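Local coordinates for protein putative cathepsin d (Ixodes ricinus, PDB 5N7Q) that probably cleaves peptide bonds within proteins as a cathepsin D-like aspartic endopeptidase of the pepsin family, and is held here with the inhibitor pepstatin A, at residues Gly20-Gly25 against Phe31-Asp36; His56-Asp61 against Pro120-Leu125; Ser157-Arg162 against His179-Gly184. All coordinates share one frame; numbering follows the deposited sequence. Where two conformers were deposited one is given.

Interaction 1: residues Gly20-Gly25 against Phe31-Asp36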
loop_
_atom_site.group_PDB
_atom_site.type_symbol
_atom_site.label_atom_id
_atom_site.label_comp_id
_atom_site.label_asym_id
_atom_site.label_seq_id
_atom_site.Cartn_x
_atom_site.Cartn_y
_atom_site.Cartn_z
ATOM N N GLY A 20 -0.504 1.447 -11.152
ATOM C CA GLY A 20 0.340 1.339 -12.341
ATOM C C GLY A 20 -0.152 0.301 -13.331
ATOM O O GLY A 20 -1.001 -0.542 -13.005
ATOM N N PRO A 21 0.379 0.345 -14.533
ATOM C CA PRO A 21 -0.032 -0.572 -15.576
ATOM C C PRO A 21 0.521 -1.994 -15.487
ATOM O O PRO A 21 1.663 -2.208 -15.107
ATOM C CB PRO A 21 0.494 0.109 -16.836
ATOM C CG PRO A 21 1.742 0.770 -16.366
ATOM C CD PRO A 21 1.359 1.324 -15.033
ATOM N N ILE A 22 -0.335 -2.946 -15.860
ATOM C CA ILE A 22 0.089 -4.332 -16.080
ATOM C C ILE A 22 -0.647 -4.817 -17.305
ATOM O O ILE A 22 -1.604 -4.198 -17.724
ATOM C CB ILE A 22 -0.161 -5.292 -14.878
ATOM C CG1 ILE A 22 -1.657 -5.520 -14.590
ATOM C CG2 ILE A 22 0.571 -4.791 -13.630
ATOM C CD1 ILE A 22 -1.960 -6.618 -13.573
ATOM N N SER A 23 -0.191 -5.935 -17.841
ATOM C CA SER A 23 -1.021 -6.658 -18.808
ATOM C C SER A 23 -1.144 -8.097 -18.443
ATOM O O SER A 23 -0.298 -8.662 -17.728
ATOM C CB SER A 23 -0.501 -6.509 -20.245
ATOM O OG SER A 23 0.653 -7.281 -20.507
ATOM N N ILE A 24 -2.237 -8.693 -18.940
ATOM C CA ILE A 24 -2.528 -10.102 -18.757
ATOM C C ILE A 24 -2.820 -10.690 -20.132
ATOM O O ILE A 24 -3.539 -10.094 -20.920
ATOM C CB ILE A 24 -3.759 -10.322 -17.853
ATOM C CG1 ILE A 24 -3.639 -9.577 -16.505
ATOM C CG2 ILE A 24 -4.042 -11.807 -17.658
ATOM C CD1 ILE A 24 -2.637 -10.108 -15.496
ATOM N N GLY A 25 -2.299 -11.883 -20.395
ATOM C CA GLY A 25 -2.794 -12.703 -21.522
ATOM C C GLY A 25 -2.044 -12.446 -22.799
ATOM O O GLY A 25 -1.144 -11.601 -22.877
ATOM N N PHE A 31 -4.379 -3.253 -17.987
ATOM C CA PHE A 31 -5.077 -2.841 -16.761
ATOM C C PHE A 31 -4.231 -1.889 -15.956
ATOM O O PHE A 31 -3.027 -1.718 -16.215
ATOM C CB PHE A 31 -5.367 -4.065 -15.879
ATOM C CG PHE A 31 -6.126 -5.151 -16.598
ATOM C CD1 PHE A 31 -5.474 -6.132 -17.347
ATOM C CD2 PHE A 31 -7.507 -5.166 -16.537
ATOM C CE1 PHE A 31 -6.215 -7.077 -18.048
ATOM C CE2 PHE A 31 -8.237 -6.110 -17.223
ATOM C CZ PHE A 31 -7.590 -7.066 -17.973
ATOM N N GLN A 32 -4.898 -1.261 -14.998
ATOM C CA GLN A 32 -4.234 -0.481 -13.942
ATOM C C GLN A 32 -4.517 -1.136 -12.627
ATOM O O GLN A 32 -5.659 -1.496 -12.334
ATOM C CB GLN A 32 -4.759 0.943 -13.926
ATOM C CG GLN A 32 -4.494 1.688 -15.224
ATOM C CD GLN A 32 -3.048 2.031 -15.415
ATOM O OE1 GLN A 32 -2.297 2.148 -14.449
ATOM N NE2 GLN A 32 -2.628 2.197 -16.674
ATOM N N VAL A 33 -3.497 -1.284 -11.791
ATOM C CA VAL A 33 -3.673 -1.927 -10.476
ATOM C C VAL A 33 -2.943 -1.166 -9.395
ATOM O O VAL A 33 -1.939 -0.532 -9.646
ATOM C CB VAL A 33 -3.173 -3.391 -10.468
ATOM C CG1 VAL A 33 -4.054 -4.249 -11.354
ATOM C CG2 VAL A 33 -1.717 -3.536 -10.894
ATOM N N ILE A 34 -3.478 -1.240 -8.180
ATOM C CA ILE A 34 -2.753 -0.760 -7.019
ATOM C C ILE A 34 -1.785 -1.878 -6.601
ATOM O O ILE A 34 -2.183 -3.050 -6.503
ATOM C CB ILE A 34 -3.709 -0.218 -5.930
ATOM C CG1 ILE A 34 -2.928 0.300 -4.723
ATOM C CG2 ILE A 34 -4.764 -1.225 -5.508
ATOM C CD1 ILE A 34 -3.740 1.277 -3.896
ATOM N N PHE A 35 -0.531 -1.486 -6.375
ATOM C CA PHE A 35 0.499 -2.389 -5.877
ATOM C C PHE A 35 0.473 -2.327 -4.366
ATOM O O PHE A 35 0.796 -1.295 -3.793
ATOM C CB PHE A 35 1.870 -2.012 -6.436
ATOM C CG PHE A 35 2.004 -2.353 -7.911
ATOM C CD1 PHE A 35 1.461 -1.540 -8.885
ATOM C CD2 PHE A 35 2.616 -3.542 -8.321
ATOM C CE1 PHE A 35 1.527 -1.872 -10.223
ATOM C CE2 PHE A 35 2.706 -3.866 -9.672
ATOM C CZ PHE A 35 2.150 -3.036 -10.625
ATOM N N ASP A 36 0.041 -3.424 -3.740
ATOM C CA ASP A 36 -0.427 -3.415 -2.353
ATOM C C ASP A 36 0.402 -4.379 -1.491
ATOM O O ASP A 36 0.182 -5.597 -1.507
ATOM C CB ASP A 36 -1.928 -3.834 -2.319
ATOM C CG ASP A 36 -2.474 -3.977 -0.928
ATOM O OD1 ASP A 36 -1.921 -3.303 -0.041
ATOM O OD2 ASP A 36 -3.488 -4.674 -0.772
#
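Gly20 and Val33 exchange two backbone hydrogen bonds across a beta hairpin of the pepsin fold, whose second strand, 29-36, ends on the predicted catalytic Asp36. Gly20 N reaches Val33 O at 2.9 Å, and Val33 N returns to Gly20 O. A second hydrogen-bonded antiparallel pair follows two residues on, with Ile22 N bound to Phe31 O at 3.0 Å and Phe31 N to Ile22 O. Between them lies the non-hydrogen-bonded pair Pro21-Gln32, drawn in to 4.5 Å between CA atoms, where Pro21 CA also makes a CA-H...O contact with Phe31 O at 3.3 Å.

Apolar packing gathers on the face that carries Ile22, Phe31 and Val33. With CG1 of Ile22 lodged between the backbone N and the carbonyl carbon (chi1 66°), its CG2 is left beside the N, where it meets Val33 CG2 at 3.8 Å, while CD1 reaches Val33 CG1. Ile24 crosses Phe31 at about a right angle and lays CG1 3.9 Å from CE1 of the ring. Leu42 and Leu44 of strand 42-45 touch this same layer.

The Phe35 ring closes the end nearer the active site, turning its edge to Gly20 O, and Leu10 and Leu125 also pack on it. Its far corner, CZ, lies 3.8 Å from Ile22 CG2.

Interaction 2: residues His56-Asp61 against Pro120-Leu125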
loop_
_atom_site.group_PDB
_atom_site.type_symbol
_atom_site.label_atom_id
_atom_site.label_comp_id
_atom_site.label_asym_id
_atom_site.label_seq_id
_atom_site.Cartn_x
_atom_site.Cartn_y
_atom_site.Cartn_z
ATOM N N HIS A 56 -17.536 -0.125 -16.344
ATOM C CA HIS A 56 -16.727 1.099 -16.303
ATOM C C HIS A 56 -15.295 0.873 -15.859
ATOM O O HIS A 56 -14.610 1.816 -15.459
ATOM C CB HIS A 56 -17.427 2.145 -15.450
ATOM C CG HIS A 56 -18.691 2.615 -16.073
ATOM N ND1 HIS A 56 -19.904 2.027 -15.813
ATOM C CD2 HIS A 56 -18.913 3.545 -17.031
ATOM C CE1 HIS A 56 -20.832 2.601 -16.559
ATOM N NE2 HIS A 56 -20.254 3.521 -17.304
ATOM N N HIS A 57 -14.828 -0.370 -15.955
ATOM C CA HIS A 57 -13.424 -0.696 -15.718
ATOM C C HIS A 57 -12.934 -1.598 -16.819
ATOM O O HIS A 57 -13.746 -2.095 -17.626
ATOM C CB HIS A 57 -13.231 -1.323 -14.329
ATOM C CG HIS A 57 -13.367 -0.331 -13.223
ATOM N ND1 HIS A 57 -14.582 0.008 -12.663
ATOM C CD2 HIS A 57 -12.444 0.459 -12.626
ATOM C CE1 HIS A 57 -14.391 0.939 -11.750
ATOM N NE2 HIS A 57 -13.107 1.246 -11.724
ATOM N N HIS A 58 -11.620 -1.772 -16.929
ATOM C CA HIS A 58 -11.079 -2.751 -17.870
ATOM C C HIS A 58 -11.321 -4.169 -17.367
ATOM O O HIS A 58 -11.142 -4.467 -16.182
ATOM C CB HIS A 58 -9.614 -2.493 -18.167
ATOM C CG HIS A 58 -9.342 -1.085 -18.568
ATOM N ND1 HIS A 58 -8.632 -0.222 -17.764
ATOM C CD2 HIS A 58 -9.764 -0.358 -19.626
ATOM C CE1 HIS A 58 -8.593 0.970 -18.331
ATOM N NE2 HIS A 58 -9.269 0.913 -19.465
ATOM N N ARG A 59 -11.778 -5.028 -18.271
ATOM C CA ARG A 59 -12.133 -6.414 -17.938
ATOM C C ARG A 59 -11.204 -7.408 -18.613
ATOM O O ARG A 59 -10.700 -7.167 -19.725
ATOM C CB ARG A 59 -13.605 -6.685 -18.285
ATOM C CG ARG A 59 -14.599 -5.820 -17.525
ATOM C CD ARG A 59 -16.043 -5.948 -18.007
ATOM N NE ARG A 59 -16.151 -5.674 -19.431
ATOM C CZ ARG A 59 -16.084 -4.473 -20.020
ATOM N NH1 ARG A 59 -15.913 -3.346 -19.328
ATOM N NH2 ARG A 59 -16.173 -4.400 -21.357
ATOM N N TYR A 60 -10.961 -8.503 -17.914
ATOM C CA TYR A 60 -10.151 -9.610 -18.442
ATOM C C TYR A 60 -11.075 -10.584 -19.157
ATOM O O TYR A 60 -12.043 -11.061 -18.541
ATOM C CB TYR A 60 -9.454 -10.307 -17.300
ATOM C CG TYR A 60 -8.775 -11.599 -17.733
ATOM C CD1 TYR A 60 -7.713 -11.588 -18.602
ATOM C CD2 TYR A 60 -9.221 -12.828 -17.281
ATOM C CE1 TYR A 60 -7.099 -12.766 -19.016
ATOM C CE2 TYR A 60 -8.596 -14.001 -17.640
ATOM C CZ TYR A 60 -7.541 -13.982 -18.517
ATOM O OH TYR A 60 -6.943 -15.171 -18.894
ATOM N N ASP A 61 -10.763 -10.871 -20.437
ATOM C CA ASP A 61 -11.534 -11.840 -21.225
ATOM C C ASP A 61 -10.637 -13.046 -21.543
ATOM O O ASP A 61 -9.852 -13.022 -22.455
ATOM C CB ASP A 61 -12.063 -11.212 -22.503
ATOM C CG ASP A 61 -13.012 -12.135 -23.244
ATOM O OD1 ASP A 61 -13.055 -13.342 -22.936
ATOM O OD2 ASP A 61 -13.718 -11.649 -24.158
ATOM N N PRO A 120 -9.871 4.555 -9.909
ATOM C CA PRO A 120 -9.285 4.729 -11.233
ATOM C C PRO A 120 -8.552 3.466 -11.691
ATOM O O PRO A 120 -8.242 3.308 -12.881
ATOM C CB PRO A 120 -8.286 5.868 -11.011
ATOM C CG PRO A 120 -7.870 5.722 -9.600
ATOM C CD PRO A 120 -9.096 5.273 -8.869
ATOM N N PHE A 121 -8.277 2.582 -10.749
ATOM C CA PHE A 121 -7.634 1.306 -11.040
ATOM C C PHE A 121 -8.696 0.212 -11.196
ATOM O O PHE A 121 -9.832 0.351 -10.715
ATOM C CB PHE A 121 -6.608 0.948 -9.971
ATOM C CG PHE A 121 -7.130 1.033 -8.562
ATOM C CD1 PHE A 121 -7.837 -0.014 -8.016
ATOM C CD2 PHE A 121 -6.937 2.190 -7.792
ATOM C CE1 PHE A 121 -8.328 0.038 -6.719
ATOM C CE2 PHE A 121 -7.428 2.253 -6.490
ATOM C CZ PHE A 121 -8.129 1.172 -5.950
ATOM N N ASP A 122 -8.287 -0.850 -11.869
ATOM C CA ASP A 122 -9.164 -2.004 -12.145
ATOM C C ASP A 122 -9.076 -3.070 -11.102
ATOM O O ASP A 122 -10.023 -3.828 -10.929
ATOM C CB ASP A 122 -8.824 -2.594 -13.497
ATOM C CG ASP A 122 -8.833 -1.541 -14.594
ATOM O OD1 ASP A 122 -9.866 -0.855 -14.761
ATOM O OD2 ASP A 122 -7.773 -1.298 -15.211
ATOM N N GLY A 123 -7.960 -3.164 -10.404
ATOM C CA GLY A 123 -7.800 -4.221 -9.420
ATOM C C GLY A 123 -6.592 -4.006 -8.561
ATOM O O GLY A 123 -6.029 -2.915 -8.513
ATOM N N ILE A 124 -6.222 -5.065 -7.850
ATOM C CA ILE A 124 -5.167 -4.986 -6.841
ATOM C C ILE A 124 -4.141 -6.075 -7.140
ATOM O O ILE A 124 -4.518 -7.169 -7.503
ATOM C CB ILE A 124 -5.721 -5.193 -5.419
ATOM C CG1 ILE A 124 -6.762 -4.095 -5.104
ATOM C CG2 ILE A 124 -4.576 -5.259 -4.389
ATOM C CD1 ILE A 124 -7.468 -4.222 -3.772
ATOM N N LEU A 125 -2.864 -5.731 -7.005
ATOM C CA LEU A 125 -1.769 -6.684 -7.166
ATOM C C LEU A 125 -1.046 -6.727 -5.835
ATOM O O LEU A 125 -0.285 -5.786 -5.456
ATOM C CB LEU A 125 -0.838 -6.279 -8.321
ATOM C CG LEU A 125 0.226 -7.310 -8.755
ATOM C CD1 LEU A 125 0.656 -7.053 -10.209
ATOM C CD2 LEU A 125 1.418 -7.294 -7.818
#
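His58 grips the carboxylate of Asp122 twice, once through its backbone and once through its ring, fastening the loop 56-61 to the residue just ahead of strand 123-126 in this pepsin-fold protein. His58 N donates to Asp122 OD1 at 2.9 Å, meeting it from above the carboxylate plane. His58 ND1 donates to OD2, also at 2.9 Å, in a fairly straight bond (164° at the hydrogen) that lies in the imidazole plane and comes in on the syn side of OD2 but tilted out of the carboxylate plane. The ring and carboxylate planes stand 75° apart.

His57 fills in beside this pair. Its CB lies 3.4 Å from Asp122 OD1, which sits at the edge of the imidazole, and its CD2 approaches Phe121 O at 3.2 Å. With CG beside the backbone N (chi1 -73°), the His57 ring is turned toward segment 120-125.

Further out, both nitrogens of His57 are hydrogen-bonded, ND1 to Tyr53 O and NE2 to Ala119 O, which fixes the rotation of the ring. Pro45 packs against both His57 and Asp122. The carboxylate is itself tied to the neighbouring strand 29-36, because OD2 also accepts from Gln32 N. That single oxygen thus joins a loop side chain to a strand backbone, while His58 O, buried by the contact, has no polar partner in the model.

Interaction 3: residues Ser157-Arg162 against His179-Gly184. Unlike the reference sequence in segment 157-162: Leu160 (reference Arg).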
loop_
_atom_site.group_PDB
_atom_site.type_symbol
_atom_site.label_atom_id
_atom_site.label_comp_id
_atom_site.label_asym_id
_atom_site.label_seq_id
_atom_site.Cartn_x
_atom_site.Cartn_y
_atom_site.Cartn_z
ATOM N N SER A 157 11.617 -2.186 -4.321
ATOM C CA SER A 157 11.747 -0.918 -3.624
ATOM C C SER A 157 10.726 0.105 -4.119
ATOM O O SER A 157 10.509 0.221 -5.324
ATOM C CB SER A 157 13.138 -0.352 -3.827
ATOM O OG SER A 157 14.119 -1.263 -3.368
ATOM N N VAL A 158 10.088 0.822 -3.193
ATOM C CA VAL A 158 8.953 1.675 -3.509
ATOM C C VAL A 158 9.214 3.159 -3.204
ATOM O O VAL A 158 9.579 3.528 -2.106
ATOM C CB VAL A 158 7.683 1.213 -2.752
ATOM C CG1 VAL A 158 6.516 2.120 -3.122
ATOM C CG2 VAL A 158 7.370 -0.265 -3.016
ATOM N N TYR A 159 9.080 3.972 -4.245
ATOM C CA TYR A 159 9.071 5.416 -4.170
ATOM C C TYR A 159 7.645 5.904 -4.388
ATOM O O TYR A 159 7.036 5.550 -5.413
ATOM C CB TYR A 159 9.999 5.992 -5.264
ATOM C CG TYR A 159 9.795 7.462 -5.516
ATOM C CD1 TYR A 159 9.979 8.391 -4.501
ATOM C CD2 TYR A 159 9.365 7.923 -6.759
ATOM C CE1 TYR A 159 9.733 9.736 -4.701
ATOM C CE2 TYR A 159 9.156 9.277 -6.987
ATOM C CZ TYR A 159 9.343 10.177 -5.957
ATOM O OH TYR A 159 9.097 11.523 -6.167
ATOM N N LEU A 160 7.137 6.740 -3.471
ATOM C CA LEU A 160 5.845 7.410 -3.610
ATOM C C LEU A 160 6.069 8.908 -3.544
ATOM O O LEU A 160 6.612 9.403 -2.580
ATOM C CB LEU A 160 4.874 6.975 -2.525
ATOM C CG LEU A 160 4.627 5.469 -2.394
ATOM C CD1 LEU A 160 3.671 5.191 -1.241
ATOM C CD2 LEU A 160 4.089 4.833 -3.670
ATOM N N ASN A 161 5.687 9.603 -4.613
ATOM C CA ASN A 161 5.711 11.048 -4.640
ATOM C C ASN A 161 4.529 11.566 -3.842
ATOM O O ASN A 161 3.390 11.144 -4.064
ATOM C CB ASN A 161 5.640 11.524 -6.076
ATOM C CG ASN A 161 6.077 12.974 -6.234
ATOM O OD1 ASN A 161 5.996 13.799 -5.301
ATOM N ND2 ASN A 161 6.523 13.307 -7.441
ATOM N N ARG A 162 4.802 12.441 -2.884
ATOM C CA ARG A 162 3.748 13.042 -2.054
ATOM C C ARG A 162 3.235 14.395 -2.525
ATOM O O ARG A 162 2.422 15.039 -1.844
ATOM C CB ARG A 162 4.178 13.051 -0.592
ATOM C CG ARG A 162 4.467 11.654 -0.046
ATOM C CD ARG A 162 3.240 10.757 -0.025
ATOM N NE ARG A 162 2.207 11.213 0.905
ATOM C CZ ARG A 162 0.946 10.777 0.908
ATOM N NH1 ARG A 162 0.497 9.960 -0.042
ATOM N NH2 ARG A 162 0.101 11.229 1.844
ATOM N N HIS A 179 19.359 4.139 -5.557
ATOM C CA HIS A 179 19.893 5.183 -4.683
ATOM C C HIS A 179 19.564 6.584 -5.230
ATOM O O HIS A 179 19.674 7.545 -4.490
ATOM C CB HIS A 179 21.409 5.000 -4.470
ATOM C CG HIS A 179 21.936 5.568 -3.181
ATOM N ND1 HIS A 179 21.476 6.745 -2.627
ATOM C CD2 HIS A 179 22.874 5.099 -2.325
ATOM C CE1 HIS A 179 22.137 6.991 -1.509
ATOM N NE2 HIS A 179 22.986 6.002 -1.302
ATOM N N ASP A 180 19.088 6.721 -6.475
ATOM C CA ASP A 180 18.613 8.015 -6.920
ATOM C C ASP A 180 17.255 8.378 -6.325
ATOM O O ASP A 180 16.799 9.502 -6.513
ATOM C CB ASP A 180 18.680 8.131 -8.441
ATOM C CG ASP A 180 20.128 8.171 -8.967
ATOM O OD1 ASP A 180 21.003 8.715 -8.229
ATOM O OD2 ASP A 180 20.369 7.621 -10.078
ATOM N N HIS A 181 16.615 7.461 -5.593
ATOM C CA HIS A 181 15.419 7.794 -4.832
ATOM C C HIS A 181 15.626 7.976 -3.352
ATOM O O HIS A 181 14.637 8.199 -2.640
ATOM C CB HIS A 181 14.330 6.725 -5.020
ATOM C CG HIS A 181 13.713 6.736 -6.375
ATOM N ND1 HIS A 181 13.197 7.878 -6.945
ATOM C CD2 HIS A 181 13.495 5.736 -7.257
ATOM C CE1 HIS A 181 12.711 7.579 -8.144
ATOM N NE2 HIS A 181 12.882 6.289 -8.349
ATOM N N TYR A 182 16.857 7.949 -2.855
ATOM C CA TYR A 182 17.060 8.165 -1.430
ATOM C C TYR A 182 18.388 8.840 -1.122
ATOM O O TYR A 182 19.314 8.814 -1.950
ATOM C CB TYR A 182 16.865 6.869 -0.621
ATOM C CG TYR A 182 18.047 5.906 -0.577
ATOM C CD1 TYR A 182 19.063 6.044 0.380
ATOM C CD2 TYR A 182 18.133 4.822 -1.443
ATOM C CE1 TYR A 182 20.114 5.136 0.442
ATOM C CE2 TYR A 182 19.188 3.935 -1.390
ATOM C CZ TYR A 182 20.169 4.099 -0.421
ATOM O OH TYR A 182 21.199 3.207 -0.368
ATOM N N LYS A 183 18.452 9.452 0.049
ATOM C CA LYS A 183 19.702 10.051 0.537
ATOM C C LYS A 183 20.068 9.428 1.867
ATOM O O LYS A 183 19.226 8.879 2.592
ATOM C CB LYS A 183 19.616 11.576 0.611
ATOM C CG LYS A 183 18.451 12.156 1.352
ATOM C CD LYS A 183 18.481 13.693 1.256
ATOM C CE LYS A 183 17.107 14.341 1.306
ATOM N NZ LYS A 183 17.197 15.798 1.662
ATOM N N GLY A 184 21.350 9.495 2.183
ATOM C CA GLY A 184 21.894 8.869 3.383
ATOM C C GLY A 184 22.039 7.365 3.204
ATOM O O GLY A 184 22.386 6.867 2.120
#
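Tyr159 and His181 lay their rings face to face in an offset stack, which fastens the 3-10 turn 179-181 to strand 155-160, itself paired antiparallel with strands 170-174 and 322-327, well away from the active site. The contact begins at the root of the tyrosine side chain. Its CB stands almost squarely over the imidazole, 4.0 Å from the centroid of the His181 ring and 9° off the ring normal, a CH-pi contact. CG comes next, 3.7 Å from His181 ND1. Beyond it the ring forks: CD2 makes the closest approach of the pair, 3.6 Å from His181 CE1, whereas CD1 on the other branch lies 4.1 Å from ND1. CE2 is still near CE1, but the remaining atoms toward OH run on past the imidazole. The overlap therefore covers the base of the phenol ring rather than its centre, with centroids 4.5 Å apart and planes inclined by 10°.

Tyr159 has CG anti to the backbone N (chi1 165°), which carries the ring along the strand toward Asn161, whose backbone N lies against the opposite face. The tyrosine is thus layered between its own chain and the histidine. Tyr323 and Val338 also touch it, and Glu171 of the adjacent strand 170-174 makes a weak hydrogen bond with His181 NE2.

No hydrogen bond crosses between segments 157-162 and 179-184, so the contact rests on ring overlap and CH-pi packing at a partly exposed surface. A nearby carboxylate at NE2 could favour a protonated imidazole, which would add cation-pi character to the stack.

Interactions 1 and 2 form a continuous block, their centres 8 Å apart, because strand 29-36 of the hairpin pairs with strand 123-126. Gln32 O lies 2.7 Å from Asp122 N and Ile34 O 2.8 Å from Leu125 N, both probable hydrogen bonds, while Ile24 CG2 packs on Tyr60 CE1 at 3.5 Å. Interaction 1 leads into the active site: Asp36 OD1 hydrogen-bonds the bound inhibitor and lies close to Asp227, the other predicted catalytic aspartate. In segment 120-125 Ile124 touches Asp36 and packs on the inhibitor, while the side chain of Phe121 stays about 9 Å from that of Asp36. Interaction 3 stands apart, 21 Å from interaction 1 and 27 Å from interaction 2, centre to centre.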